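Local coordinates for protein uracil-dna glycosylase (Deinococcus radiodurans, PDB 4UQM) that belongs to the uracil-DNA glycosylase superfamily, with an alpha/beta fold around a four-stranded parallel sheet, and is bound here to DNA, at residues 158-161 with 162-165; 184-187 with 188-191; 204-208 with 209-213. The protein carries 1 engineered substitution. All coordinates share one frame; numbering follows the deposited sequence. Where two conformers were deposited one is given.

Interaction 1: residues 158-161 with 162-165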
ATOM      1  N   LYS A 158     -17.423  -0.660  -0.187  1.00 20.63           N
ATOM      2  CA  LYS A 158     -18.016  -0.947  -1.504  0.50 21.22           C
ATOM      3  C   LYS A 158     -17.494  -2.227  -2.132  1.00 21.66           C
ATOM      4  O   LYS A 158     -17.856  -2.534  -3.272  1.00 23.47           O
ATOM      5  CB  LYS A 158     -17.677   0.211  -2.436  0.50 21.30           C
ATOM      6  CG  LYS A 158     -18.106   1.570  -1.914  0.50 21.92           C
ATOM      7  CD  LYS A 158     -19.604   1.605  -1.725  0.50 23.66           C
ATOM      8  CE  LYS A 158     -20.112   2.977  -1.363  0.50 23.70           C
ATOM      9  NZ  LYS A 158     -21.566   2.818  -0.999  0.50 28.99           N
ATOM     10  N   GLY A 159     -16.680  -2.989  -1.412  1.00 19.93           N
ATOM     11  CA  GLY A 159     -16.138  -4.228  -1.888  1.00 20.86           C
ATOM     12  C   GLY A 159     -14.658  -4.327  -1.911  1.00 18.73           C
ATOM     13  O   GLY A 159     -14.122  -5.436  -1.918  1.00 20.91           O
ATOM     14  N   TRP A 160     -13.930  -3.196  -1.868  1.00 18.10           N
ATOM     15  CA  TRP A 160     -12.485  -3.321  -1.907  1.00 17.02           C
ATOM     16  C   TRP A 160     -11.922  -4.084  -0.716  1.00 17.85           C
ATOM     17  O   TRP A 160     -10.888  -4.752  -0.818  1.00 17.89           O
ATOM     18  CB  TRP A 160     -11.783  -1.943  -1.943  1.00 16.25           C
ATOM     19  CG  TRP A 160     -11.709  -1.306  -3.285  1.00 15.80           C
ATOM     20  CD1 TRP A 160     -12.247  -0.093  -3.676  1.00 15.24           C
ATOM     21  CD2 TRP A 160     -11.055  -1.838  -4.424  1.00 15.16           C
ATOM     22  NE1 TRP A 160     -11.936   0.148  -5.003  1.00 15.70           N
ATOM     23  CE2 TRP A 160     -11.216  -0.919  -5.477  1.00 15.23           C
ATOM     24  CE3 TRP A 160     -10.342  -3.018  -4.673  1.00 16.68           C
ATOM     25  CZ2 TRP A 160     -10.699  -1.167  -6.753  1.00 16.53           C
ATOM     26  CZ3 TRP A 160      -9.829  -3.259  -5.940  1.00 17.19           C
ATOM     27  CH2 TRP A 160     -10.005  -2.329  -6.950  1.00 17.10           C
ATOM     28  N   GLU A 161     -12.543  -3.902   0.447  1.00 17.43           N
ATOM     29  CA  GLU A 161     -12.001  -4.528   1.659  1.00 18.36           C
ATOM     30  C   GLU A 161     -11.953  -6.027   1.578  1.00 18.74           C
ATOM     31  O   GLU A 161     -11.004  -6.620   2.097  1.00 17.89           O
ATOM     32  CB  GLU A 161     -12.802  -4.102   2.896  1.00 18.35           C
ATOM     33  CG  GLU A 161     -12.666  -2.627   3.262  1.00 19.45           C
ATOM     34  CD  GLU A 161     -13.585  -1.659   2.526  1.00 18.79           C
ATOM     35  OE1 GLU A 161     -14.307  -2.066   1.564  1.00 19.12           O
ATOM     36  OE2 GLU A 161     -13.611  -0.462   2.952  1.00 18.23           O
ATOM     37  N   HIS A 162     -12.893  -6.652   0.867  1.00 19.37           N
ATOM     38  CA  HIS A 162     -12.812  -8.102   0.679  1.00 20.02           C
ATOM     39  C   HIS A 162     -11.600  -8.444  -0.189  1.00 20.27           C
ATOM     40  O   HIS A 162     -10.918  -9.424   0.038  1.00 20.64           O
ATOM     41  CB  HIS A 162     -14.072  -8.600  -0.011  1.00 22.88           C
ATOM     42  CG  HIS A 162     -15.302  -8.473   0.806  1.00 27.12           C
ATOM     43  ND1 HIS A 162     -15.409  -9.029   2.060  1.00 29.18           N
ATOM     44  CD2 HIS A 162     -16.502  -7.917   0.529  1.00 28.37           C
ATOM     45  CE1 HIS A 162     -16.626  -8.793   2.536  1.00 31.07           C
ATOM     46  NE2 HIS A 162     -17.298  -8.092   1.634  1.00 31.77           N
ATOM     47  N   PHE A 163     -11.374  -7.653  -1.222  1.00 18.60           N
ATOM     48  CA  PHE A 163     -10.236  -7.898  -2.116  1.00 18.42           C
ATOM     49  C   PHE A 163      -8.905  -7.674  -1.385  1.00 17.63           C
ATOM     50  O   PHE A 163      -7.989  -8.510  -1.489  1.00 18.47           O
ATOM     51  CB  PHE A 163     -10.315  -6.988  -3.320  1.00 18.19           C
ATOM     52  CG  PHE A 163      -9.155  -7.170  -4.270  1.00 17.97           C
ATOM     53  CD1 PHE A 163      -9.119  -8.270  -5.115  1.00 20.13           C
ATOM     54  CD2 PHE A 163      -8.063  -6.300  -4.233  1.00 17.98           C
ATOM     55  CE1 PHE A 163      -8.011  -8.480  -5.931  1.00 19.75           C
ATOM     56  CE2 PHE A 163      -6.973  -6.492  -5.056  1.00 17.07           C
ATOM     57  CZ  PHE A 163      -6.951  -7.566  -5.937  1.00 18.84           C
ATOM     58  N   THR A 164      -8.783  -6.585  -0.640  1.00 17.36           N
ATOM     59  CA  THR A 164      -7.528  -6.380   0.070  1.00 16.95           C
ATOM     60  C   THR A 164      -7.379  -7.339   1.260  1.00 18.03           C
ATOM     61  O   THR A 164      -6.252  -7.685   1.610  1.00 18.25           O
ATOM     62  CB  THR A 164      -7.277  -4.914   0.455  1.00 15.84           C
ATOM     63  OG1 THR A 164      -8.334  -4.463   1.274  1.00 16.80           O
ATOM     64  CG2 THR A 164      -7.146  -4.075  -0.778  1.00 16.14           C
ATOM     65  N   ASP A 165      -8.469  -7.849   1.832  1.00 18.20           N
ATOM     66  CA  ASP A 165      -8.350  -9.030   2.752  1.00 19.54           C
ATOM     67  C   ASP A 165      -7.666 -10.202   2.045  1.00 19.56           C
ATOM     68  O   ASP A 165      -6.808 -10.865   2.609  1.00 19.13           O
ATOM     69  CB  ASP A 165      -9.731  -9.534   3.235  1.00 21.12           C
ATOM     70  CG  ASP A 165     -10.386  -8.655   4.327  1.00 21.63           C
ATOM     71  OD1 ASP A 165      -9.717  -7.757   4.877  1.00 21.58           O
ATOM     72  OD2 ASP A 165     -11.576  -8.959   4.605  1.00 24.55           O
TER
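Trp160 and Phe163 meet in the first turn of helix 160-172, a helix N-terminus with Gly159 at the N-cap position. The carbonyls of this turn take up the amides of the next. Thr164 N donates to Trp160 O over 2.8 Å with an N-H...O angle of 168°, and Asp165 N reaches Glu161 O at the same length, 2.8 Å. Before them, the cap carbonyl Gly159 O receives a weak bond from His162 N, 3.3 Å long. The polar side-chain ends look elsewhere for partners. Glu161, its chain bent at chi2 (84°), folds back so that OE2 accepts from the backbone N of Gly157. Trp160 NE1 is bonded to Thr146 OG1, and Thr164 OG1 to Ala143 O; both side chains are buried, so these bonds satisfy groups shielded from water. Asp165 OD1 forms a salt bridge with Lys190, whose NZ also bonds Thr164 OG1. The two aromatic side chains run side by side in the same direction, toward helices 25-35 and 38-53. They form an offset edge-to-face pair, the edge of Trp160 toward the face of Phe163, with the six-membered Trp160 ring and the Phe163 ring 5.9 Å apart at their centroids and planes at 72°. Their closest side-chain atoms are Trp160 CZ3 and Phe163 CD2, 3.9 Å apart, and CD2 lies near the indole plane.

Interaction 2: residues 184-187 with 188-191. With nucleotides of chain B.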
ATOM      1  N   GLY A 184      -3.255   3.550  10.069  1.00 16.59           N
ATOM      2  CA  GLY A 184      -4.598   4.088  10.180  1.00 16.85           C
ATOM      3  C   GLY A 184      -5.625   3.068  10.624  1.00 17.59           C
ATOM      4  O   GLY A 184      -5.439   1.839  10.514  1.00 17.33           O
ATOM      5  N   SER A 185      -6.758   3.592  11.081  1.00 17.67           N
ATOM      6  CA  SER A 185      -7.784   2.735  11.638  1.00 19.03           C
ATOM      7  C   SER A 185      -8.346   1.740  10.612  1.00 18.88           C
ATOM      8  O   SER A 185      -8.654   0.595  10.944  1.00 19.49           O
ATOM      9  CB  SER A 185      -8.899   3.581  12.215  1.00 21.28           C
ATOM     10  OG  SER A 185      -8.405   4.405  13.284  1.00 25.73           O
ATOM     11  N   TYR A 186      -8.532   2.203   9.380  1.00 16.88           N
ATOM     12  CA  TYR A 186      -9.108   1.289   8.362  1.00 16.66           C
ATOM     13  C   TYR A 186      -8.125   0.169   7.983  1.00 17.57           C
ATOM     14  O   TYR A 186      -8.526  -1.019   7.931  1.00 18.34           O
ATOM     15  CB  TYR A 186      -9.590   2.082   7.132  1.00 16.87           C
ATOM     16  CG  TYR A 186     -10.863   2.849   7.471  1.00 18.10           C
ATOM     17  CD1 TYR A 186     -10.831   4.112   8.042  1.00 18.84           C
ATOM     18  CD2 TYR A 186     -12.123   2.244   7.350  1.00 18.61           C
ATOM     19  CE1 TYR A 186     -11.970   4.756   8.410  1.00 19.74           C
ATOM     20  CE2 TYR A 186     -13.271   2.866   7.741  1.00 18.72           C
ATOM     21  CZ  TYR A 186     -13.195   4.117   8.305  1.00 20.09           C
ATOM     22  OH  TYR A 186     -14.339   4.770   8.708  1.00 22.67           O
ATOM     23  N   ALA A 187      -6.843   0.498   7.846  1.00 15.67           N
ATOM     24  CA  ALA A 187      -5.847  -0.530   7.591  1.00 16.91           C
ATOM     25  C   ALA A 187      -5.755  -1.513   8.759  1.00 17.49           C
ATOM     26  O   ALA A 187      -5.552  -2.723   8.581  1.00 18.06           O
ATOM     27  CB  ALA A 187      -4.489   0.097   7.371  1.00 16.57           C
ATOM     28  N   ARG A 188      -5.834  -0.995   9.984  1.00 17.73           N
ATOM     29  CA  ARG A 188      -5.717  -1.822  11.180  1.00 19.32           C
ATOM     30  C   ARG A 188      -6.815  -2.867  11.349  1.00 19.99           C
ATOM     31  O   ARG A 188      -6.627  -3.827  12.102  1.00 21.40           O
ATOM     32  CB  ARG A 188      -5.567  -0.924  12.391  1.00 20.14           C
ATOM     33  CG  ARG A 188      -4.191  -0.251  12.369  1.00 18.98           C
ATOM     34  CD  ARG A 188      -4.097   0.877  13.362  1.00 20.29           C
ATOM     35  NE  ARG A 188      -3.924   0.440  14.717  1.00 22.57           N
ATOM     36  CZ  ARG A 188      -3.672   1.258  15.745  1.00 23.71           C
ATOM     37  NH1 ARG A 188      -3.651   2.581  15.591  1.00 24.76           N
ATOM     38  NH2 ARG A 188      -3.464   0.732  16.937  1.00 27.12           N
ATOM     39  N   LYS A 189      -7.929  -2.726  10.627  1.00 19.50           N
ATOM     40  CA  LYS A 189      -8.969  -3.768  10.640  1.00 21.75           C
ATOM     41  C   LYS A 189      -8.433  -5.109  10.106  1.00 21.48           C
ATOM     42  O   LYS A 189      -9.019  -6.146  10.415  1.00 24.41           O
ATOM     43  CB  LYS A 189     -10.194  -3.321   9.822  1.00 22.64           C
ATOM     44  CG  LYS A 189     -10.865  -2.069  10.326  1.00 23.49           C
ATOM     45  CD  LYS A 189     -12.201  -1.754   9.685  1.00 26.03           C
ATOM     46  CE  LYS A 189     -12.745  -0.427  10.206  1.00 29.26           C
ATOM     47  NZ  LYS A 189     -12.822  -0.325  11.663  1.00 36.39           N
ATOM     48  N   LYS A 190      -7.339  -5.082   9.335  1.00 19.24           N
ATOM     49  CA  LYS A 190      -6.745  -6.319   8.764  1.00 19.88           C
ATOM     50  C   LYS A 190      -5.933  -7.120   9.803  1.00 21.42           C
ATOM     51  O   LYS A 190      -5.501  -8.256   9.527  1.00 20.19           O
ATOM     52  CB  LYS A 190      -5.795  -6.023   7.600  1.00 20.52           C
ATOM     53  CG  LYS A 190      -6.276  -5.160   6.487  1.00 23.15           C
ATOM     54  CD  LYS A 190      -7.406  -5.734   5.787  1.00 24.11           C
ATOM     55  CE  LYS A 190      -7.616  -5.023   4.450  1.00 20.82           C
ATOM     56  NZ  LYS A 190      -8.988  -5.294   4.030  1.00 19.91           N
ATOM     57  N   LYS A 191      -5.668  -6.523  10.975  1.00 20.80           N
ATOM     58  CA  LYS A 191      -4.718  -7.158  11.919  1.00 21.17           C
ATOM     59  C   LYS A 191      -5.050  -8.599  12.259  1.00 21.87           C
ATOM     60  O   LYS A 191      -4.164  -9.415  12.301  1.00 23.32           O
ATOM     61  CB  LYS A 191      -4.595  -6.334  13.195  1.00 23.30           C
ATOM     62  CG  LYS A 191      -3.567  -6.882  14.167  1.00 25.47           C
ATOM     63  CD  LYS A 191      -3.513  -5.978  15.371  1.00 28.10           C
ATOM     64  CE  LYS A 191      -2.595  -6.504  16.443  1.00 29.78           C
ATOM     65  NZ  LYS A 191      -2.925  -5.718  17.668  1.00 36.07           N
TER
ATOM     66  P    DT B  11      -6.327   7.294  11.526  1.00 20.72           P
ATOM     67  OP1  DT B  11      -5.013   6.767  11.944  1.00 21.09           O
ATOM     68  OP2  DT B  11      -7.288   6.372  10.850  1.00 20.87           O
ATOM     69  O5'  DT B  11      -7.066   7.820  12.853  1.00 21.19           O
ATOM     70  C5'  DT B  11      -6.255   8.315  13.940  1.00 23.07           C
ATOM     71  C4'  DT B  11      -7.191   8.553  15.104  1.00 22.85           C
ATOM     72  O4'  DT B  11      -8.032   9.708  14.828  1.00 21.00           O
ATOM     73  C3'  DT B  11      -8.141   7.382  15.371  1.00 24.74           C
ATOM     74  O3'  DT B  11      -8.446   7.423  16.760  1.00 27.19           O
ATOM     75  C2'  DT B  11      -9.450   7.852  14.775  1.00 22.93           C
ATOM     76  C1'  DT B  11      -9.353   9.349  15.079  1.00 22.08           C
ATOM     77  N1   DT B  11     -10.256  10.238  14.336  1.00 22.54           N
ATOM     78  C2   DT B  11     -10.795  11.304  15.024  1.00 23.47           C
ATOM     79  O2   DT B  11     -10.472  11.587  16.163  1.00 21.76           O
ATOM     80  N3   DT B  11     -11.683  12.057  14.303  1.00 22.30           N
ATOM     81  C4   DT B  11     -12.086  11.846  12.991  1.00 23.02           C
ATOM     82  O4   DT B  11     -12.875  12.615  12.460  1.00 22.05           O
ATOM     83  C5   DT B  11     -11.494  10.710  12.339  1.00 23.31           C
ATOM     84  C7   DT B  11     -11.869  10.412  10.919  1.00 22.88           C
ATOM     85  C6   DT B  11     -10.618   9.973  13.030  1.00 22.87           C
TER
HETATM   86  O   HOH W   1      -5.268   4.609  13.908  1.00 21.28           O
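The Gly-Ser loop of this DNA glycosylase, a phosphate-binding turn at the end of strand 179-183, runs straight into a short helical turn, whose first bond is Arg188 N to Gly184 O, 2.9 Å. The arginine side chain then runs back past the same oxygen, its CG 3.1 Å from Gly184 O. With CG anti to the carbonyl carbon (chi1 -70°), CB, CG and CD lie along Gly184 O; the bend at chi3 turns the guanidinium off that line, and NE is salt-bridged to Glu203. The DNA is gripped mainly by backbone: Ser185 N points almost straight at OP2 of DT11 of chain B, 2.8 Å away with an N-H...O angle of 175°. A water adds a second link to this phosphate, donating to OP1 of DT11 of chain B at 2.9 Å and lying 3.2 Å from Ser185 OG; its bond from Arg188 NH1 is weak. Beyond the phosphate the helical turn is loosely bonded. Lys189 N donates to Tyr186 O over 3.2 Å from well above the carbonyl plane, and Lys190 N bonds Ala187 O over 3.1 Å. Lys189 CE lies alongside the Tyr186 ring, 4.0 Å from its CD2; any cation-pi attraction from NZ is long and at most weak. A backbone amide at the start of a short helical turn, meeting a DNA phosphate after a parallel strand, is the arrangement known from the Gly-Ser loop of uracil-DNA glycosylases.

Interaction 3: residues 204-208 with 209-213. With nucleotides of chain B.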
ATOM      1  N   SER A 204      -0.006   1.789  13.641  1.00 18.79           N
ATOM      2  CA  SER A 204      -0.072   3.150  14.180  1.00 18.78           C
ATOM      3  C   SER A 204      -1.165   3.928  13.505  1.00 18.73           C
ATOM      4  O   SER A 204      -1.844   3.424  12.613  1.00 18.36           O
ATOM      5  CB  SER A 204       1.249   3.921  13.970  1.00 19.35           C
ATOM      6  OG  SER A 204       1.446   4.260  12.614  1.00 18.67           O
ATOM      7  N   GLY A 205      -1.315   5.175  13.915  1.00 17.88           N
ATOM      8  CA  GLY A 205      -2.102   6.096  13.126  1.00 18.21           C
ATOM      9  C   GLY A 205      -1.492   6.357  11.749  1.00 17.75           C
ATOM     10  O   GLY A 205      -0.296   6.136  11.475  1.00 18.45           O
ATOM     11  N   HIS A 206      -2.320   6.899  10.881  1.00 17.46           N
ATOM     12  CA  HIS A 206      -1.915   7.249   9.551  1.00 16.63           C
ATOM     13  C   HIS A 206      -0.994   8.466   9.523  1.00 16.49           C
ATOM     14  O   HIS A 206      -1.098   9.353  10.375  1.00 17.31           O
ATOM     15  CB  HIS A 206      -3.247   7.502   8.772  1.00 16.40           C
ATOM     16  CG  HIS A 206      -3.101   7.615   7.297  1.00 15.28           C
ATOM     17  ND1 HIS A 206      -2.681   8.776   6.703  1.00 15.59           N
ATOM     18  CD2 HIS A 206      -3.301   6.719   6.296  1.00 16.49           C
ATOM     19  CE1 HIS A 206      -2.650   8.608   5.396  1.00 15.97           C
ATOM     20  NE2 HIS A 206      -3.023   7.369   5.126  1.00 16.31           N
ATOM     21  N   PRO A 207      -0.103   8.535   8.518  1.00 16.04           N
ATOM     22  CA  PRO A 207       0.833   9.683   8.516  1.00 16.97           C
ATOM     23  C   PRO A 207       0.264  11.039   7.995  1.00 17.65           C
ATOM     24  O   PRO A 207       0.951  12.041   8.004  1.00 18.36           O
ATOM     25  CB  PRO A 207       1.929   9.220   7.566  1.00 16.75           C
ATOM     26  CG  PRO A 207       1.274   8.184   6.655  1.00 15.46           C
ATOM     27  CD  PRO A 207       0.307   7.477   7.579  1.00 15.39           C
ATOM     28  N   SER A 208      -1.005  11.095   7.589  1.00 16.59           N
ATOM     29  CA  SER A 208      -1.651  12.345   7.277  1.00 17.38           C
ATOM     30  C   SER A 208      -1.428  13.346   8.396  1.00 18.01           C
ATOM     31  O   SER A 208      -1.466  12.981   9.583  1.00 18.17           O
ATOM     32  CB  SER A 208      -3.173  12.137   7.155  1.00 17.62           C
ATOM     33  OG  SER A 208      -3.798  13.392   6.942  1.00 17.49           O
ATOM     34  N   PRO A 209      -1.276  14.629   8.068  1.00 19.32           N
ATOM     35  CA  PRO A 209      -1.180  15.652   9.130  1.00 21.03           C
ATOM     36  C   PRO A 209      -2.409  15.610  10.067  1.00 21.54           C
ATOM     37  O   PRO A 209      -2.265  15.961  11.237  1.00 23.48           O
ATOM     38  CB  PRO A 209      -1.044  16.938   8.336  1.00 22.10           C
ATOM     39  CG  PRO A 209      -1.587  16.642   7.021  1.00 23.40           C
ATOM     40  CD  PRO A 209      -1.178  15.235   6.728  1.00 19.50           C
ATOM     41  N   LEU A 210      -3.584  15.148   9.592  1.00 20.39           N
ATOM     42  CA  LEU A 210      -4.783  15.104  10.433  1.00 22.36           C
ATOM     43  C   LEU A 210      -4.756  13.980  11.470  1.00 23.01           C
ATOM     44  O   LEU A 210      -5.648  13.957  12.341  1.00 30.18           O
ATOM     45  CB  LEU A 210      -6.028  14.902   9.599  1.00 21.93           C
ATOM     46  CG  LEU A 210      -6.274  15.916   8.484  1.00 22.26           C
ATOM     47  CD1 LEU A 210      -7.553  15.561   7.725  1.00 22.85           C
ATOM     48  CD2 LEU A 210      -6.274  17.315   9.014  1.00 25.19           C
ATOM     49  N   SER A 211      -3.776  13.091  11.405  1.00 19.50           N
ATOM     50  CA  SER A 211      -3.562  12.058  12.397  1.00 21.12           C
ATOM     51  C   SER A 211      -2.113  11.952  12.859  1.00 20.52           C
ATOM     52  O   SER A 211      -1.735  10.951  13.506  1.00 21.14           O
ATOM     53  CB  SER A 211      -4.017  10.734  11.812  1.00 19.30           C
ATOM     54  OG  SER A 211      -3.488  10.537  10.495  1.00 19.16           O
ATOM     55  N   GLU A 212      -1.283  12.945  12.525  1.00 20.48           N
ATOM     56  CA  GLU A 212       0.155  12.774  12.687  1.00 20.68           C
ATOM     57  C   GLU A 212       0.598  12.549  14.120  1.00 22.46           C
ATOM     58  O   GLU A 212       1.623  11.875  14.340  1.00 21.55           O
ATOM     59  CB  GLU A 212       0.945  13.905  12.022  1.00 20.44           C
ATOM     60  CG  GLU A 212       0.752  15.229  12.744  1.00 22.33           C
ATOM     61  CD  GLU A 212       1.435  16.412  12.086  1.00 23.76           C
ATOM     62  OE1 GLU A 212       1.621  16.420  10.872  1.00 23.14           O
ATOM     63  OE2 GLU A 212       1.791  17.351  12.830  1.00 27.31           O
ATOM     64  N   GLN A 213      -0.165  13.058  15.105  1.00 22.81           N
ATOM     65  CA  GLN A 213       0.176  12.772  16.500  1.00 23.43           C
ATOM     66  C   GLN A 213       0.179  11.267  16.831  1.00 23.30           C
ATOM     67  O   GLN A 213       0.829  10.847  17.791  1.00 25.95           O
ATOM     68  CB  GLN A 213      -0.784  13.490  17.454  1.00 24.02           C
ATOM     69  CG  GLN A 213      -2.241  13.007  17.427  1.00 26.43           C
ATOM     70  CD  GLN A 213      -3.149  13.758  18.376  1.00 28.29           C
ATOM     71  OE1 GLN A 213      -4.283  14.084  18.037  1.00 30.54           O
ATOM     72  NE2 GLN A 213      -2.661  14.036  19.560  1.00 32.56           N
TER
ATOM     73  P    DG B  10      -6.932  11.894   5.594  1.00 19.26           P
ATOM     74  OP1  DG B  10      -8.319  12.044   5.991  1.00 20.35           O
ATOM     75  OP2  DG B  10      -6.164  13.032   5.285  1.00 20.07           O
ATOM     76  O5'  DG B  10      -6.122  11.037   6.662  1.00 19.07           O
ATOM     77  C5'  DG B  10      -6.701   9.985   7.385  1.00 20.36           C
ATOM     78  C4'  DG B  10      -6.327  10.103   8.842  1.00 20.42           C
ATOM     79  O4'  DG B  10      -6.750  11.404   9.287  1.00 20.56           O
ATOM     80  C3'  DG B  10      -7.016   9.091   9.744  1.00 21.18           C
ATOM     81  O3'  DG B  10      -6.081   8.599  10.703  1.00 20.02           O
ATOM     82  C2'  DG B  10      -8.146   9.896  10.369  1.00 20.26           C
ATOM     83  C1'  DG B  10      -7.594  11.300  10.403  1.00 21.29           C
ATOM     84  N9   DG B  10      -8.603  12.358  10.315  1.00 21.74           N
ATOM     85  C8   DG B  10      -9.331  12.714   9.212  1.00 22.02           C
ATOM     86  N7   DG B  10     -10.168  13.685   9.440  1.00 22.50           N
ATOM     87  C5   DG B  10      -9.990  13.981  10.781  1.00 22.34           C
ATOM     88  C6   DG B  10     -10.643  14.931  11.603  1.00 23.70           C
ATOM     89  O6   DG B  10     -11.531  15.717  11.302  1.00 21.66           O
ATOM     90  N1   DG B  10     -10.158  14.899  12.902  1.00 21.90           N
ATOM     91  C2   DG B  10      -9.174  14.060  13.351  1.00 23.74           C
ATOM     92  N2   DG B  10      -8.833  14.179  14.632  1.00 23.01           N
ATOM     93  N3   DG B  10      -8.578  13.154  12.601  1.00 22.39           N
ATOM     94  C4   DG B  10      -9.029  13.173  11.335  1.00 21.83           C
ATOM     95  P    DA B   8      -7.319  18.316  -0.026  0.60 32.58           P
ATOM     96  OP1  DA B   8      -7.275  19.002  -1.341  0.60 35.25           O
ATOM     97  OP2  DA B   8      -8.371  17.323   0.337  0.60 32.65           O
ATOM     98  O5'  DA B   8      -5.882  17.822   0.457  0.60 33.71           O
ATOM     99  C5'  DA B   8      -5.844  16.926   1.563  0.60 37.79           C
ATOM    100  C4'  DA B   8      -4.478  16.919   2.204  0.60 36.46           C
ATOM    101  O4'  DA B   8      -4.321  18.075   3.060  0.60 32.09           O
ATOM    102  C3'  DA B   8      -4.276  15.700   3.095  0.60 35.81           C
ATOM    103  O3'  DA B   8      -2.938  15.228   3.040  0.60 31.19           O
ATOM    104  C2'  DA B   8      -4.563  16.203   4.491  0.60 34.56           C
ATOM    105  C1'  DA B   8      -4.223  17.682   4.421  0.60 35.01           C
ATOM    106  N9   DA B   8      -5.138  18.513   5.207  0.60 33.01           N
ATOM    107  C8   DA B   8      -4.795  19.520   6.076  0.60 36.76           C
ATOM    108  N7   DA B   8      -5.821  20.058   6.688  0.60 33.40           N
ATOM    109  C5   DA B   8      -6.911  19.347   6.207  0.60 36.73           C
ATOM    110  C6   DA B   8      -8.287  19.419   6.488  0.60 38.86           C
ATOM    111  N6   DA B   8      -8.823  20.302   7.337  0.60 33.43           N
ATOM    112  N1   DA B   8      -9.110  18.570   5.832  0.60 32.41           N
ATOM    113  C2   DA B   8      -8.569  17.675   4.993  0.60 38.22           C
ATOM    114  N3   DA B   8      -7.292  17.504   4.655  0.60 34.64           N
ATOM    115  C4   DA B   8      -6.503  18.379   5.307  0.60 35.80           C
ATOM    116  P    DT B  11      -6.327   7.294  11.526  1.00 20.72           P
ATOM    117  OP1  DT B  11      -5.013   6.767  11.944  1.00 21.09           O
ATOM    118  OP2  DT B  11      -7.288   6.372  10.850  1.00 20.87           O
ATOM    119  O5'  DT B  11      -7.066   7.820  12.853  1.00 21.19           O
ATOM    120  C5'  DT B  11      -6.255   8.315  13.940  1.00 23.07           C
ATOM    121  C4'  DT B  11      -7.191   8.553  15.104  1.00 22.85           C
ATOM    122  O4'  DT B  11      -8.032   9.708  14.828  1.00 21.00           O
ATOM    123  C3'  DT B  11      -8.141   7.382  15.371  1.00 24.74           C
ATOM    124  O3'  DT B  11      -8.446   7.423  16.760  1.00 27.19           O
ATOM    125  C2'  DT B  11      -9.450   7.852  14.775  1.00 22.93           C
ATOM    126  C1'  DT B  11      -9.353   9.349  15.079  1.00 22.08           C
ATOM    127  N1   DT B  11     -10.256  10.238  14.336  1.00 22.54           N
ATOM    128  C2   DT B  11     -10.795  11.304  15.024  1.00 23.47           C
ATOM    129  O2   DT B  11     -10.472  11.587  16.163  1.00 21.76           O
ATOM    130  N3   DT B  11     -11.683  12.057  14.303  1.00 22.30           N
ATOM    131  C4   DT B  11     -12.086  11.846  12.991  1.00 23.02           C
ATOM    132  O4   DT B  11     -12.875  12.615  12.460  1.00 22.05           O
ATOM    133  C5   DT B  11     -11.494  10.710  12.339  1.00 23.31           C
ATOM    134  C7   DT B  11     -11.869  10.412  10.919  1.00 22.88           C
ATOM    135  C6   DT B  11     -10.618   9.973  13.030  1.00 22.87           C
TER
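Ser208 and Ser211 close a beta turn through Pro209 and Leu210, Ser211 N donating to Ser208 O over 2.9 Å with an N-H...O angle of 159°. The turn lies in the His-Pro-Ser-Pro-Leu-Ser stretch of the leucine intercalation loop known from uracil-DNA glycosylases. Ser208 has OG anti to its own amide nitrogen (chi1 176°), which lets OG accept from Leu210 N at 3.2 Å, an ST turn overlapping the backbone turn. The same hydroxyl donates to OP2 of DG10 of chain B at 2.9 Å, so one oxygen both braces the loop and holds the phosphate. Its amide is engaged as well: Ser208 N bonds ND1 of His206 over 3.0 Å, a little out of the imidazole plane. That ring lies between Pro207 CD over one face and C5' of DG10 of chain B over the opposite one. His206 also meets the far side of the turn through its backbone, since Ser211 OG donates to His206 O at 2.7 Å from above the carbonyl plane. Ser211 can do so because OG lies between its backbone N and carbonyl carbon (chi1 48°), turned back over the loop. At the apex Leu210 enters the DNA, its CB against DG10 of chain B and both methyls over one face of the adenine of DA8 of chain B, with CD1 3.6 Å from C2 and CD2 3.5 Å from C5.

Lys190 joins interactions 1 and 2, whose centres are 12 Å apart: its NZ lies 2.7 Å from Asp165 OD1, tying the start of helix 160-172 to the turn after the Gly-Ser loop. Interactions 2 and 3 follow neighbouring parallel strands, 179-183 and 200-204, and Gly184 N approaches Ser204 O at 2.9 Å, probably in a hydrogen bond. Both meet the phosphate of DT11 of chain B, residues 184-187 mainly at OP2 and His206 N at OP1, while Ser208 and Leu210 reach DG10, and Leu210 also DA8, toward the 5' end of chain B. Interaction 1 is not in contact with the DNA, its nearest atom about 9 Å away, and its centre is 23 Å from that of interaction 3.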